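Local coordinates for 35 kDa hemin binding protein (Porphyromonas gingivalis, PDB 5Y1A) that probably binds hemin, is secreted as a cargo of the type IX secretion system, and joins a thioredoxin domain to an immunoglobulin-like beta-sandwich, at residues A171-Y183 with G218-I231. Residues are numbered along the deposited sequence; the frame is centred on the assembly and turned at random.
Sequences ADLIGKPLMLTAY and GDALNIAADGSFTI
Ile174 reaches the turn at Ala224-Gly227 with its outer branch, CD1 lying 3.5 Å from Ala225 O, while CG1 and CG2 rest against CG2 of Ile223. Setting CG1 beside the backbone N (chi1 -59°) and extending the chain beyond it brings the methyl to that type I turn. At Leu178, the backbone O accepts from Leu221 N at 2.9 Å, and a water joins Leu178 N to Leu221 O; Leu178 CB meets Leu221 CD1. From Met179 the chain runs as strand 179-186, antiparallel to the end of strand 207-220, which forms one edge of its sheet. Beyond strand 207-220 the loop 221-227 leads to strand 228-235 of another sheet, so the contact spans both layers of a beta-sandwich, consistent with the immunoglobulin-like domain. Met179, bent at chi2 and chi3, curls over the neighbouring strand and puts CE 3.4 Å from Gly218 O. Leu180 is paired through both its N and O with Asp219. Its side chain turns into the interlayer core: CB packs on Leu221 CD2 (3.9 Å) and Ile231 CD1, and CD1 approaches CE1 of Phe229 obliquely at 4.2 Å. A second water bridges Leu180 O to Asp219 OD2, which also forms a salt bridge with Lys233. Thr181 OG1, hydrogen-bonded to His252, lies 3.4 Å from Gly218 CA.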
loop_
_atom_site.group_PDB
_atom_site.type_symbol
_atom_site.label_atom_id
_atom_site.label_comp_id
_atom_site.label_asym_id
_atom_site.label_seq_id
_atom_site.Cartn_x
_atom_site.Cartn_y
_atom_site.Cartn_z
ATOM N N ALA A 171 13.102 24.718 -5.321
ATOM C CA ALA A 171 13.849 25.124 -6.529
ATOM C C ALA A 171 15.126 24.328 -6.820
ATOM O O ALA A 171 15.449 24.034 -7.981
ATOM C CB ALA A 171 14.172 26.649 -6.464
ATOM N N ASP A 172 15.854 23.977 -5.768
ATOM C CA ASP A 172 17.132 23.308 -5.926
ATOM C C ASP A 172 16.991 21.883 -6.478
ATOM O O ASP A 172 17.953 21.304 -6.999
ATOM C CB ASP A 172 17.910 23.331 -4.617
ATOM C CG ASP A 172 17.208 22.578 -3.494
ATOM O OD1 ASP A 172 16.208 23.085 -2.926
ATOM O OD2 ASP A 172 17.668 21.474 -3.179
ATOM N N LEU A 173 15.781 21.339 -6.387
ATOM C CA LEU A 173 15.521 19.994 -6.864
ATOM C C LEU A 173 14.951 19.959 -8.287
ATOM O O LEU A 173 14.925 18.899 -8.931
ATOM C CB LEU A 173 14.579 19.290 -5.880
ATOM C CG LEU A 173 15.156 18.232 -4.929
ATOM C CD1 LEU A 173 16.503 18.550 -4.326
ATOM C CD2 LEU A 173 14.133 17.810 -3.849
ATOM N N ILE A 174 14.490 21.106 -8.785
ATOM C CA ILE A 174 13.793 21.130 -10.084
ATOM C C ILE A 174 14.785 20.789 -11.197
ATOM O O ILE A 174 15.827 21.438 -11.325
ATOM C CB ILE A 174 13.082 22.492 -10.366
ATOM C CG1 ILE A 174 12.037 22.805 -9.280
ATOM C CG2 ILE A 174 12.465 22.497 -11.757
ATOM C CD1 ILE A 174 11.364 24.192 -9.410
ATOM N N GLY A 175 14.468 19.761 -11.983
ATOM C CA GLY A 175 15.405 19.277 -12.997
ATOM C C GLY A 175 16.172 18.018 -12.642
ATOM O O GLY A 175 16.695 17.333 -13.536
ATOM N N LYS A 176 16.243 17.698 -11.351
ATOM C CA LYS A 176 16.922 16.487 -10.894
ATOM C C LYS A 176 16.075 15.256 -11.200
ATOM O O LYS A 176 14.844 15.367 -11.276
ATOM C CB LYS A 176 17.230 16.587 -9.397
ATOM C CG LYS A 176 18.363 17.559 -9.120
ATOM C CD LYS A 176 18.744 17.628 -7.654
ATOM C CE LYS A 176 19.884 18.634 -7.480
ATOM N NZ LYS A 176 20.686 18.408 -6.231
ATOM N N PRO A 177 16.720 14.087 -11.398
ATOM C CA PRO A 177 15.928 12.871 -11.650
ATOM C C PRO A 177 15.323 12.429 -10.347
ATOM O O PRO A 177 16.017 11.889 -9.487
ATOM C CB PRO A 177 16.946 11.848 -12.161
ATOM C CG PRO A 177 18.263 12.354 -11.791
ATOM C CD PRO A 177 18.173 13.809 -11.421
ATOM N N LEU A 178 14.047 12.726 -10.183
ATOM C CA LEU A 178 13.354 12.390 -8.944
ATOM C C LEU A 178 12.354 11.307 -9.295
ATOM O O LEU A 178 11.762 11.327 -10.378
ATOM C CB LEU A 178 12.623 13.600 -8.371
ATOM C CG LEU A 178 13.539 14.796 -8.026
ATOM C CD1 LEU A 178 12.696 15.987 -7.538
ATOM C CD2 LEU A 178 14.507 14.405 -6.962
ATOM N N MET A 179 12.154 10.394 -8.346
ATOM C CA MET A 179 11.309 9.234 -8.555
ATOM C C MET A 179 10.143 9.268 -7.568
ATOM O O MET A 179 10.261 9.824 -6.481
ATOM C CB MET A 179 12.135 7.963 -8.311
ATOM C CG MET A 179 13.474 7.910 -9.050
ATOM S SD MET A 179 13.324 8.064 -10.864
ATOM C CE MET A 179 12.574 6.525 -11.201
ATOM N N LEU A 180 9.023 8.675 -7.957
ATOM C CA LEU A 180 7.961 8.413 -6.992
ATOM C C LEU A 180 7.655 6.914 -6.909
ATOM O O LEU A 180 7.496 6.225 -7.944
ATOM C CB LEU A 180 6.698 9.218 -7.327
ATOM C CG LEU A 180 5.657 9.077 -6.223
ATOM C CD1 LEU A 180 5.346 10.391 -5.592
ATOM C CD2 LEU A 180 4.402 8.362 -6.751
ATOM N N THR A 181 7.639 6.405 -5.676
ATOM C CA THR A 181 7.233 5.023 -5.419
ATOM C C THR A 181 5.994 5.048 -4.534
ATOM O O THR A 181 5.905 5.849 -3.597
ATOM C CB THR A 181 8.391 4.216 -4.774
ATOM O OG1 THR A 181 9.447 4.079 -5.736
ATOM C CG2 THR A 181 7.939 2.824 -4.359
ATOM N N ALA A 182 5.037 4.174 -4.826
ATOM C CA ALA A 182 3.874 4.038 -3.944
ATOM C C ALA A 182 3.639 2.557 -3.635
ATOM O O ALA A 182 3.729 1.675 -4.533
ATOM C CB ALA A 182 2.628 4.676 -4.571
ATOM N N TYR A 183 3.315 2.305 -2.373
ATOM C CA TYR A 183 2.998 0.976 -1.878
ATOM C C TYR A 183 1.544 0.911 -1.411
ATOM O O TYR A 183 1.005 1.887 -0.855
ATOM C CB TYR A 183 3.862 0.605 -0.647
ATOM C CG TYR A 183 5.357 0.571 -0.836
ATOM C CD1 TYR A 183 5.939 0.270 -2.081
ATOM C CD2 TYR A 183 6.206 0.772 0.265
ATOM C CE1 TYR A 183 7.357 0.206 -2.206
ATOM C CE2 TYR A 183 7.587 0.715 0.149
ATOM C CZ TYR A 183 8.164 0.439 -1.088
ATOM O OH TYR A 183 9.546 0.392 -1.196
ATOM N N GLY A 218 10.579 2.755 -9.086
ATOM C CA GLY A 218 9.819 4.024 -9.104
ATOM C C GLY A 218 9.493 4.564 -10.481
ATOM O O GLY A 218 10.106 4.172 -11.451
ATOM N N ASP A 219 8.485 5.428 -10.564
ATOM C CA ASP A 219 8.190 6.169 -11.787
ATOM C C ASP A 219 8.959 7.478 -11.772
ATOM O O ASP A 219 9.014 8.135 -10.736
ATOM C CB ASP A 219 6.699 6.533 -11.831
ATOM C CG ASP A 219 5.808 5.339 -12.135
ATOM O OD1 ASP A 219 6.062 4.590 -13.092
ATOM O OD2 ASP A 219 4.843 5.164 -11.403
ATOM N N ALA A 220 9.492 7.887 -12.931
ATOM C CA ALA A 220 10.137 9.212 -13.079
ATOM C C ALA A 220 9.118 10.335 -12.907
ATOM O O ALA A 220 8.038 10.311 -13.506
ATOM C CB ALA A 220 10.821 9.349 -14.477
ATOM N N LEU A 221 9.455 11.319 -12.071
ATOM C CA LEU A 221 8.566 12.458 -11.840
ATOM C C LEU A 221 8.763 13.574 -12.836
ATOM O O LEU A 221 9.892 13.991 -13.104
ATOM C CB LEU A 221 8.776 13.030 -10.424
ATOM C CG LEU A 221 8.092 12.318 -9.276
ATOM C CD1 LEU A 221 8.667 12.821 -7.954
ATOM C CD2 LEU A 221 6.552 12.529 -9.319
ATOM N N ASN A 222 7.652 14.090 -13.344
ATOM C CA ASN A 222 7.652 15.237 -14.229
ATOM C C ASN A 222 7.424 16.499 -13.424
ATOM O O ASN A 222 6.291 16.771 -13.014
ATOM C CB ASN A 222 6.554 15.082 -15.282
ATOM C CG ASN A 222 6.898 14.041 -16.338
ATOM O OD1 ASN A 222 6.119 13.123 -16.598
ATOM N ND2 ASN A 222 8.076 14.174 -16.941
ATOM N N ILE A 223 8.494 17.257 -13.186
ATOM C CA ILE A 223 8.435 18.428 -12.312
ATOM C C ILE A 223 8.280 19.681 -13.185
ATOM O O ILE A 223 9.122 19.928 -14.058
ATOM C CB ILE A 223 9.729 18.531 -11.431
ATOM C CG1 ILE A 223 9.924 17.270 -10.547
ATOM C CG2 ILE A 223 9.745 19.822 -10.581
ATOM C CD1 ILE A 223 8.821 17.029 -9.472
ATOM N N ALA A 224 7.198 20.429 -12.971
ATOM C CA ALA A 224 6.967 21.696 -13.690
ATOM C C ALA A 224 7.867 22.836 -13.161
ATOM O O ALA A 224 8.527 22.710 -12.127
ATOM C CB ALA A 224 5.501 22.089 -13.616
ATOM N N ALA A 225 7.887 23.951 -13.890
ATOM C CA ALA A 225 8.668 25.128 -13.504
ATOM C C ALA A 225 8.379 25.634 -12.098
ATOM O O ALA A 225 9.290 26.127 -11.427
ATOM C CB ALA A 225 8.437 26.261 -14.519
ATOM N N ASP A 226 7.125 25.560 -11.652
ATOM C CA ASP A 226 6.797 25.929 -10.271
ATOM C C ASP A 226 7.127 24.849 -9.221
ATOM O O ASP A 226 6.825 25.013 -8.024
ATOM C CB ASP A 226 5.344 26.397 -10.147
ATOM C CG ASP A 226 4.335 25.265 -10.359
ATOM O OD1 ASP A 226 4.747 24.122 -10.707
ATOM O OD2 ASP A 226 3.129 25.523 -10.161
ATOM N N GLY A 227 7.762 23.767 -9.672
ATOM C CA GLY A 227 8.079 22.634 -8.799
ATOM C C GLY A 227 6.988 21.588 -8.584
ATOM O O GLY A 227 7.193 20.640 -7.835
ATOM N N SER A 228 5.833 21.753 -9.226
ATOM C CA SER A 228 4.684 20.894 -8.919
ATOM C C SER A 228 4.721 19.625 -9.757
ATOM O O SER A 228 5.360 19.590 -10.809
ATOM C CB SER A 228 3.358 21.632 -9.158
ATOM O OG SER A 228 3.220 21.997 -10.518
ATOM N N PHE A 229 4.014 18.599 -9.285
ATOM C CA PHE A 229 3.826 17.344 -10.034
ATOM C C PHE A 229 2.501 16.684 -9.653
ATOM O O PHE A 229 1.963 16.921 -8.572
ATOM C CB PHE A 229 4.969 16.366 -9.779
ATOM C CG PHE A 229 5.050 15.881 -8.334
ATOM C CD1 PHE A 229 4.293 14.780 -7.911
ATOM C CD2 PHE A 229 5.886 16.530 -7.406
ATOM C CE1 PHE A 229 4.369 14.317 -6.582
ATOM C CE2 PHE A 229 5.977 16.084 -6.091
ATOM C CZ PHE A 229 5.197 14.974 -5.670
ATOM N N THR A 230 2.012 15.833 -10.555
ATOM C CA THR A 230 0.805 15.042 -10.332
ATOM C C THR A 230 1.002 13.686 -10.990
ATOM O O THR A 230 1.405 13.625 -12.155
ATOM C CB THR A 230 -0.461 15.696 -10.950
ATOM O OG1 THR A 230 -0.662 16.997 -10.394
ATOM C CG2 THR A 230 -1.709 14.853 -10.645
ATOM N N ILE A 231 0.752 12.614 -10.233
ATOM C CA ILE A 231 0.747 11.246 -10.773
ATOM C C ILE A 231 -0.564 10.619 -10.314
ATOM O O ILE A 231 -0.903 10.731 -9.140
ATOM C CB ILE A 231 1.954 10.391 -10.241
ATOM C CG1 ILE A 231 3.245 10.842 -10.944
ATOM C CG2 ILE A 231 1.699 8.871 -10.437
ATOM C CD1 ILE A 231 4.425 9.880 -10.839
HETATM O O HOH W 1 12.509 13.079 -12.730
HETATM O O HOH W 2 4.781 5.347 -8.755
#